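Local coordinates for protein sugar-binding transcriptional regulator, LacI family (Enterococcus faecalis, PDB 3CS3) that probably acts as a sugar-responsive transcription factor of the LacI family that binds regulatory DNA, represented here by its C-terminal domain, at residues L100-G105 against S133-A138; T227-K232 against Y258-E263. One frame throughout, in Å; residues are numbered along the deposited sequence.

Interaction 1: residues L100-G105 against S133-A138; sequences LDNRGG and SQERLA
N102 lays its CB against CB of E135, 3.6 Å away, where the start of helix 102-115 meets helix 131-146. N102 opens its helix just after the N-cap D101, where the chain of this periplasmic-binding-protein-like fold leaves strand 95-100 of the mixed sheet. Its amide oxygen OD1 turns to R136, which reaches it side-on with two nitrogens. NE and NH2 of R136 each lie 2.9 Å from OD1 of N102. Both bonds are bent, and the amide and guanidinium planes stand 63° apart. The NH2 bond runs close to the line of the amide C=O, while NE comes from above the carbonyl plane. CD1 of L100 touches the edge of the same guanidinium group, 3.5 Å from NH2 of R136. F212 adds a cation-pi contact to R136.

R103 and E135 form a salt bridge on the exposed side, with NE of R103 2.8 Å from OE1 of E135. The E135 chain bends at chi2 (-81°), and R103 NE meets OE1 from above the carboxylate plane. A water donates to E135 OE1 and accepts a weak bond from N102 ND2. ND2 also bonds D132. This should fix which way the buried amide is turned and so position the R136 guanidinium.

Interaction 2: residues T227-K232 against Y258-E263; sequences TIAYSK and YTRFIE. With SO4 (sulfate ion), chain C.
An antiparallel strand pair at the edge of the larger, mixed sheet of this periplasmic-binding-protein-like fold joins strand 227-229 to the end of strand 255-262, which runs beside strand 95-100. T227 with I262 and A229 with R260 are hydrogen-bonded pairs, and I228 with F261 is the non-hydrogen-bonded pair between them. I262 N donates to T227 O at 2.8 Å, and A229 N donates to R260 O at 2.7 Å. T227 N to I262 O and R260 N to A229 O complete the four bonds. Three CA-H...O contacts add to the ladder, among them I228 CA to R260 O.

I228 and F261 share one face of the pair. Their side chains cross at about a right angle, and CD1 of I228 meets the edge of the F261 ring, 4.0 Å from its CD1. The other branch, CG2, lies anti to the backbone N of I228 and reaches CB of T259 at 3.5 Å. Q108 and A109 of helix 102-115 also touch I228.

The face with A229 is built differently. CD1 of I262 packs on CB of A229 at 3.6 Å. CB of A229 lies over one face of the R260 guanidinium, 3.8 Å from its NH1. CG1 of I262 lies over the same face, toward its rim.

Past the paired residues, a water accepts from S231 N and donates to Y258 O. The Y258 hydroxyl donates to O1 of a sulfate, probably from the crystallisation liquor, 2.6 Å from OH. Y230 turns its hydroxyl to D213, and T227 OG1 bonds D186 and N214. Backbone bonds therefore set the register. Apolar groups pack on the I228 face, while the A229 face pairs a methyl and I262 with a guanidinium.

In the fold
The two contacts are neighbours, with centres about 13 Å apart, and both are partly buried. Residues 100-105 lead from strand 95-100 into helix 102-115, and strand 95-100 lies next to strand 255-262 in the mixed sheet. Interaction 1 joins the start of one helix to another helix, while interaction 2 joins two strands of the sheet. They touch directly: G105 CA packs on T259 OG1, G105 O on I228 CD1, and L100 CD2 on Y230 CD2. Interaction 1 relies on charged and amide side chains, with its salt bridge on the exposed side. Interaction 2 relies on backbone bonds and apolar side-chain contacts. Bound glycerol, probably from the crystallisation liquor, lies near R136 and near Y230.

Interaction 1: residues L100-G105 against S133-A138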
ATOM      1  N   LEU A 100       2.709  15.118  12.187  1.00 37.83           N
ATOM      2  CA  LEU A 100       4.127  15.177  11.853  1.00 39.00           C
ATOM      3  C   LEU A 100       4.650  16.574  12.136  1.00 39.29           C
ATOM      4  O   LEU A 100       3.933  17.561  11.969  1.00 41.45           O
ATOM      5  CB  LEU A 100       4.376  14.842  10.381  1.00 32.31           C
ATOM      6  CG  LEU A 100       3.969  13.471   9.849  1.00 35.02           C
ATOM      7  CD1 LEU A 100       4.290  13.388   8.370  1.00 36.64           C
ATOM      8  CD2 LEU A 100       4.656  12.359  10.616  1.00 43.04           C
ATOM      9  N   ASP A 101       5.902  16.649  12.566  1.00 37.74           N
ATOM     10  CA  ASP A 101       6.606  17.917  12.656  1.00 39.19           C
ATOM     11  C   ASP A 101       7.000  18.379  11.244  1.00 36.83           C
ATOM     12  O   ASP A 101       8.134  18.175  10.791  1.00 34.45           O
ATOM     13  CB  ASP A 101       7.827  17.765  13.561  1.00 38.42           C
ATOM     14  CG  ASP A 101       8.533  19.077  13.820  1.00 41.22           C
ATOM     15  OD1 ASP A 101       7.855  20.123  13.936  1.00 43.17           O
ATOM     16  OD2 ASP A 101       9.776  19.049  13.917  1.00 38.49           O
ATOM     17  N   ASN A 102       6.034  18.981  10.553  1.00 37.73           N
ATOM     18  CA  ASN A 102       6.205  19.456   9.182  1.00 37.60           C
ATOM     19  C   ASN A 102       7.179  20.623   9.081  1.00 36.25           C
ATOM     20  O   ASN A 102       7.922  20.733   8.108  1.00 40.52           O
ATOM     21  CB  ASN A 102       4.858  19.868   8.591  1.00 37.47           C
ATOM     22  CG  ASN A 102       3.918  18.699   8.397  1.00 35.40           C
ATOM     23  OD1 ASN A 102       4.272  17.694   7.778  1.00 30.64           O
ATOM     24  ND2 ASN A 102       2.704  18.831   8.916  1.00 31.45           N
ATOM     25  N   ARG A 103       7.167  21.481  10.097  1.00 34.82           N
ATOM     26  CA  ARG A 103       8.058  22.638  10.163  1.00 28.62           C
ATOM     27  C   ARG A 103       9.518  22.238  10.344  1.00 26.86           C
ATOM     28  O   ARG A 103      10.386  22.770   9.666  1.00 40.43           O
ATOM     29  CB  ARG A 103       7.579  23.618  11.239  1.00 30.34           C
ATOM     30  CG  ARG A 103       6.197  24.175  10.897  1.00 34.05           C
ATOM     31  CD  ARG A 103       5.706  25.242  11.846  1.00 40.29           C
ATOM     32  NE  ARG A 103       4.554  25.943  11.276  1.00 42.42           N
ATOM     33  CZ  ARG A 103       4.562  27.208  10.868  1.00 48.24           C
ATOM     34  NH1 ARG A 103       5.661  27.945  10.982  1.00 40.49           N
ATOM     35  NH2 ARG A 103       3.462  27.743  10.356  1.00 46.34           N
ATOM     36  N   GLY A 104       9.779  21.279  11.220  1.00 31.67           N
ATOM     37  CA  GLY A 104      11.131  20.758  11.398  1.00 30.38           C
ATOM     38  C   GLY A 104      11.612  19.923  10.226  1.00 40.02           C
ATOM     39  O   GLY A 104      12.795  19.952   9.893  1.00 44.55           O
ATOM     40  N   GLY A 105      10.694  19.179   9.607  1.00 37.56           N
ATOM     41  CA  GLY A 105      11.012  18.361   8.443  1.00 29.42           C
ATOM     42  C   GLY A 105      11.343  19.180   7.211  1.00 29.19           C
ATOM     43  O   GLY A 105      12.331  18.911   6.531  1.00 33.56           O
ATOM     44  N   SER A 133       0.947  20.056   3.683  1.00 41.81           N
ATOM     45  CA  SER A 133       1.563  20.791   2.592  1.00 41.53           C
ATOM     46  C   SER A 133       1.659  22.287   2.914  1.00 45.06           C
ATOM     47  O   SER A 133       2.684  22.904   2.629  1.00 41.97           O
ATOM     48  CB  SER A 133       0.790  20.557   1.293  1.00 44.32           C
ATOM     49  OG  SER A 133       1.475  21.121   0.194  1.00 61.80           O
ATOM     50  N   GLN A 134       0.601  22.846   3.519  1.00 42.02           N
ATOM     51  CA  GLN A 134       0.566  24.247   3.977  1.00 40.22           C
ATOM     52  C   GLN A 134       1.711  24.595   4.925  1.00 43.26           C
ATOM     53  O   GLN A 134       2.392  25.599   4.736  1.00 49.06           O
ATOM     54  CB  GLN A 134      -0.748  24.552   4.689  1.00 41.21           C
ATOM     55  CG  GLN A 134      -1.965  24.672   3.796  1.00 45.52           C
ATOM     56  CD  GLN A 134      -3.261  24.808   4.582  1.00 56.03           C
ATOM     57  OE1 GLN A 134      -3.292  24.633   5.807  1.00 69.87           O
ATOM     58  NE2 GLN A 134      -4.341  25.117   3.879  1.00 64.95           N
ATOM     59  N   GLU A 135       1.905  23.756   5.941  1.00 39.66           N
ATOM     60  CA  GLU A 135       2.989  23.916   6.908  1.00 38.60           C
ATOM     61  C   GLU A 135       4.355  23.777   6.259  1.00 40.54           C
ATOM     62  O   GLU A 135       5.263  24.546   6.567  1.00 41.70           O
ATOM     63  CB  GLU A 135       2.867  22.872   8.016  1.00 30.44           C
ATOM     64  CG  GLU A 135       1.677  23.058   8.902  1.00 42.61           C
ATOM     65  CD  GLU A 135       1.906  24.104   9.965  1.00 48.28           C
ATOM     66  OE1 GLU A 135       2.723  23.851  10.881  1.00 42.28           O
ATOM     67  OE2 GLU A 135       1.260  25.171   9.889  1.00 50.32           O
ATOM     68  N   ARG A 136       4.488  22.782   5.377  1.00 39.49           N
ATOM     69  CA  ARG A 136       5.734  22.524   4.662  1.00 37.69           C
ATOM     70  C   ARG A 136       6.074  23.685   3.737  1.00 40.32           C
ATOM     71  O   ARG A 136       7.228  24.083   3.645  1.00 42.83           O
ATOM     72  CB  ARG A 136       5.659  21.212   3.876  1.00 38.72           C
ATOM     73  CG  ARG A 136       5.995  19.974   4.692  1.00 41.11           C
ATOM     74  CD  ARG A 136       5.541  18.685   4.004  1.00 32.93           C
ATOM     75  NE  ARG A 136       5.158  17.683   4.999  1.00 38.07           N
ATOM     76  CZ  ARG A 136       4.694  16.466   4.729  1.00 35.01           C
ATOM     77  NH1 ARG A 136       4.548  16.052   3.475  1.00 32.74           N
ATOM     78  NH2 ARG A 136       4.378  15.657   5.727  1.00 33.48           N
ATOM     79  N   LEU A 137       5.050  24.233   3.085  1.00 41.04           N
ATOM     80  CA  LEU A 137       5.194  25.391   2.212  1.00 40.77           C
ATOM     81  C   LEU A 137       5.553  26.666   2.974  1.00 39.01           C
ATOM     82  O   LEU A 137       6.440  27.399   2.552  1.00 48.54           O
ATOM     83  CB  LEU A 137       3.924  25.604   1.390  1.00 36.14           C
ATOM     84  CG  LEU A 137       4.050  26.396   0.096  1.00 48.01           C
ATOM     85  CD1 LEU A 137       5.163  25.833  -0.770  1.00 36.73           C
ATOM     86  CD2 LEU A 137       2.721  26.364  -0.639  1.00 52.70           C
ATOM     87  N   ALA A 138       4.884  26.908   4.100  1.00 39.37           N
ATOM     88  CA  ALA A 138       5.106  28.119   4.905  1.00 41.15           C
ATOM     89  C   ALA A 138       6.531  28.229   5.426  1.00 43.44           C
ATOM     90  O   ALA A 138       7.077  29.323   5.540  1.00 50.28           O
ATOM     91  CB  ALA A 138       4.123  28.183   6.066  1.00 33.51           C
TER
HETATM   92  O   HOH W   1       3.203  21.021  11.388  1.00 52.75           O

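Interaction 2: residues T227-K232 against Y258-E263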
ATOM      1  N   THR A 227      15.729  12.080   1.769  1.00 26.00           N
ATOM      2  CA  THR A 227      14.366  12.172   2.283  1.00 31.65           C
ATOM      3  C   THR A 227      14.315  12.569   3.748  1.00 33.33           C
ATOM      4  O   THR A 227      15.338  12.600   4.432  1.00 39.58           O
ATOM      5  CB  THR A 227      13.604  10.818   2.089  1.00 36.37           C
ATOM      6  OG1 THR A 227      12.223  10.980   2.430  1.00 35.00           O
ATOM      7  CG2 THR A 227      14.229   9.703   2.944  1.00 22.79           C
ATOM      8  N   ILE A 228      13.107  12.873   4.212  1.00 40.21           N
ATOM      9  CA  ILE A 228      12.855  13.174   5.616  1.00 34.73           C
ATOM     10  C   ILE A 228      12.139  11.984   6.259  1.00 34.21           C
ATOM     11  O   ILE A 228      11.060  11.583   5.829  1.00 35.76           O
ATOM     12  CB  ILE A 228      12.023  14.462   5.782  1.00 34.56           C
ATOM     13  CG1 ILE A 228      12.672  15.654   5.042  1.00 32.15           C
ATOM     14  CG2 ILE A 228      11.795  14.757   7.248  1.00 26.91           C
ATOM     15  CD1 ILE A 228      14.005  16.145   5.625  1.00 32.49           C
ATOM     16  N   ALA A 229      12.767  11.425   7.284  1.00 36.15           N
ATOM     17  CA  ALA A 229      12.304  10.209   7.923  1.00 32.35           C
ATOM     18  C   ALA A 229      11.696  10.481   9.276  1.00 35.60           C
ATOM     19  O   ALA A 229      12.094  11.408   9.968  1.00 39.10           O
ATOM     20  CB  ALA A 229      13.447   9.242   8.077  1.00 34.81           C
ATOM     21  N   TYR A 230      10.731   9.647   9.639  1.00 36.86           N
ATOM     22  CA  TYR A 230      10.132   9.641  10.964  1.00 38.07           C
ATOM     23  C   TYR A 230       9.706   8.198  11.253  1.00 38.59           C
ATOM     24  O   TYR A 230       9.638   7.370  10.337  1.00 35.29           O
ATOM     25  CB  TYR A 230       8.942  10.615  11.024  1.00 39.62           C
ATOM     26  CG  TYR A 230       7.977  10.499   9.858  1.00 38.68           C
ATOM     27  CD1 TYR A 230       8.096  11.328   8.739  1.00 35.10           C
ATOM     28  CD2 TYR A 230       6.941   9.560   9.874  1.00 38.52           C
ATOM     29  CE1 TYR A 230       7.210  11.214   7.657  1.00 34.94           C
ATOM     30  CE2 TYR A 230       6.053   9.442   8.808  1.00 31.86           C
ATOM     31  CZ  TYR A 230       6.191  10.270   7.705  1.00 37.22           C
ATOM     32  OH  TYR A 230       5.304  10.141   6.663  1.00 44.29           O
ATOM     33  N   SER A 231       9.436   7.885  12.515  1.00 39.40           N
ATOM     34  CA  SER A 231       8.935   6.556  12.856  1.00 40.88           C
ATOM     35  C   SER A 231       7.444   6.444  12.542  1.00 41.05           C
ATOM     36  O   SER A 231       6.608   7.036  13.242  1.00 39.81           O
ATOM     37  CB  SER A 231       9.195   6.240  14.328  1.00 41.54           C
ATOM     38  OG  SER A 231       8.938   4.870  14.591  1.00 56.13           O
ATOM     39  N   LYS A 232       7.113   5.696  11.490  1.00 36.27           N
ATOM     40  CA  LYS A 232       5.714   5.471  11.117  1.00 39.52           C
ATOM     41  C   LYS A 232       4.993   4.543  12.099  1.00 40.52           C
ATOM     42  O   LYS A 232       3.801   4.725  12.355  1.00 47.99           O
ATOM     43  CB  LYS A 232       5.586   4.904   9.709  1.00 44.94           C
ATOM     44  CG  LYS A 232       6.208   5.729   8.603  1.00 54.87           C
ATOM     45  CD  LYS A 232       7.536   5.126   8.199  1.00 61.29           C
ATOM     46  CE  LYS A 232       7.747   5.195   6.713  1.00 51.74           C
ATOM     47  NZ  LYS A 232       9.164   4.881   6.403  1.00 60.58           N
ATOM     48  N   TYR A 258       8.491  13.522  15.463  1.00 36.13           N
ATOM     49  CA  TYR A 258       9.662  14.291  15.038  1.00 38.26           C
ATOM     50  C   TYR A 258      10.464  13.599  13.950  1.00 38.00           C
ATOM     51  O   TYR A 258      10.384  12.380  13.785  1.00 43.40           O
ATOM     52  CB  TYR A 258      10.503  14.744  16.244  1.00 34.90           C
ATOM     53  CG  TYR A 258       9.736  15.738  17.093  1.00 35.84           C
ATOM     54  CD1 TYR A 258       9.613  17.066  16.690  1.00 35.46           C
ATOM     55  CD2 TYR A 258       9.082  15.342  18.267  1.00 33.71           C
ATOM     56  CE1 TYR A 258       8.890  17.985  17.437  1.00 32.85           C
ATOM     57  CE2 TYR A 258       8.344  16.263  19.026  1.00 22.74           C
ATOM     58  CZ  TYR A 258       8.259  17.580  18.605  1.00 34.63           C
ATOM     59  OH  TYR A 258       7.548  18.509  19.332  1.00 37.05           O
ATOM     60  N   THR A 259      11.207  14.401  13.192  1.00 37.66           N
ATOM     61  CA  THR A 259      11.809  13.966  11.935  1.00 34.03           C
ATOM     62  C   THR A 259      13.332  14.120  11.887  1.00 36.32           C
ATOM     63  O   THR A 259      13.931  14.808  12.718  1.00 35.85           O
ATOM     64  CB  THR A 259      11.219  14.755  10.740  1.00 39.10           C
ATOM     65  OG1 THR A 259      11.509  16.147  10.897  1.00 53.39           O
ATOM     66  CG2 THR A 259       9.704  14.566  10.626  1.00 38.34           C
ATOM     67  N   ARG A 260      13.940  13.477  10.892  1.00 35.80           N
ATOM     68  CA  ARG A 260      15.363  13.607  10.603  1.00 41.03           C
ATOM     69  C   ARG A 260      15.606  13.493   9.100  1.00 42.97           C
ATOM     70  O   ARG A 260      14.856  12.815   8.391  1.00 41.61           O
ATOM     71  CB  ARG A 260      16.186  12.564  11.372  1.00 41.77           C
ATOM     72  CG  ARG A 260      16.092  11.133  10.857  1.00 51.58           C
ATOM     73  CD  ARG A 260      16.607  10.124  11.880  1.00 57.43           C
ATOM     74  NE  ARG A 260      17.058   8.882  11.246  1.00 70.98           N
ATOM     75  CZ  ARG A 260      16.276   7.844  10.950  1.00 73.79           C
ATOM     76  NH1 ARG A 260      14.976   7.869  11.227  1.00 71.12           N
ATOM     77  NH2 ARG A 260      16.801   6.769  10.372  1.00 67.83           N
ATOM     78  N   PHE A 261      16.640  14.178   8.613  1.00 40.33           N
ATOM     79  CA  PHE A 261      17.048  14.069   7.217  1.00 34.06           C
ATOM     80  C   PHE A 261      17.896  12.812   7.011  1.00 39.24           C
ATOM     81  O   PHE A 261      18.766  12.498   7.824  1.00 42.08           O
ATOM     82  CB  PHE A 261      17.801  15.338   6.762  1.00 33.88           C
ATOM     83  CG  PHE A 261      18.436  15.219   5.393  1.00 26.80           C
ATOM     84  CD1 PHE A 261      17.651  15.183   4.246  1.00 21.81           C
ATOM     85  CD2 PHE A 261      19.820  15.144   5.255  1.00 30.03           C
ATOM     86  CE1 PHE A 261      18.228  15.068   2.982  1.00 28.66           C
ATOM     87  CE2 PHE A 261      20.407  15.030   3.996  1.00 34.61           C
ATOM     88  CZ  PHE A 261      19.606  14.987   2.854  1.00 24.34           C
ATOM     89  N   ILE A 262      17.624  12.090   5.929  1.00 39.77           N
ATOM     90  CA  ILE A 262      18.407  10.916   5.566  1.00 42.47           C
ATOM     91  C   ILE A 262      19.034  11.173   4.209  1.00 46.62           C
ATOM     92  O   ILE A 262      18.321  11.364   3.215  1.00 47.63           O
ATOM     93  CB  ILE A 262      17.546   9.617   5.522  1.00 46.57           C
ATOM     94  CG1 ILE A 262      17.058   9.246   6.928  1.00 35.58           C
ATOM     95  CG2 ILE A 262      18.325   8.454   4.866  1.00 36.41           C
ATOM     96  CD1 ILE A 262      16.608   7.806   7.063  1.00 54.98           C
ATOM     97  N   GLU A 263      20.365  11.182   4.176  1.00 47.37           N
ATOM     98  CA  GLU A 263      21.099  11.539   2.967  1.00 54.55           C
ATOM     99  C   GLU A 263      21.011  10.476   1.885  1.00 49.25           C
ATOM    100  O   GLU A 263      20.899   9.282   2.164  1.00 52.68           O
ATOM    101  CB  GLU A 263      22.555  11.918   3.275  1.00 56.11           C
ATOM    102  CG  GLU A 263      23.352  10.893   4.075  1.00 74.99           C
ATOM    103  CD  GLU A 263      24.766  11.365   4.398  1.00 74.25           C
ATOM    104  OE1 GLU A 263      25.299  10.960   5.453  1.00 86.71           O
ATOM    105  OE2 GLU A 263      25.343  12.142   3.604  1.00 82.52           O
TER
HETATM  106  S   SO4 C 403       4.953  17.496  21.596  1.00 56.60           S
HETATM  107  O1  SO4 C 403       6.352  17.887  21.582  1.00 63.63           O
HETATM  108  O2  SO4 C 403       4.439  17.502  22.963  1.00 57.56           O
HETATM  109  O3  SO4 C 403       4.147  18.413  20.792  1.00 56.05           O
HETATM  110  O4  SO4 C 403       4.888  16.151  21.038  1.00 51.92           O
HETATM  111  O   HOH W   2      10.080   9.560  14.659  1.00 46.28           O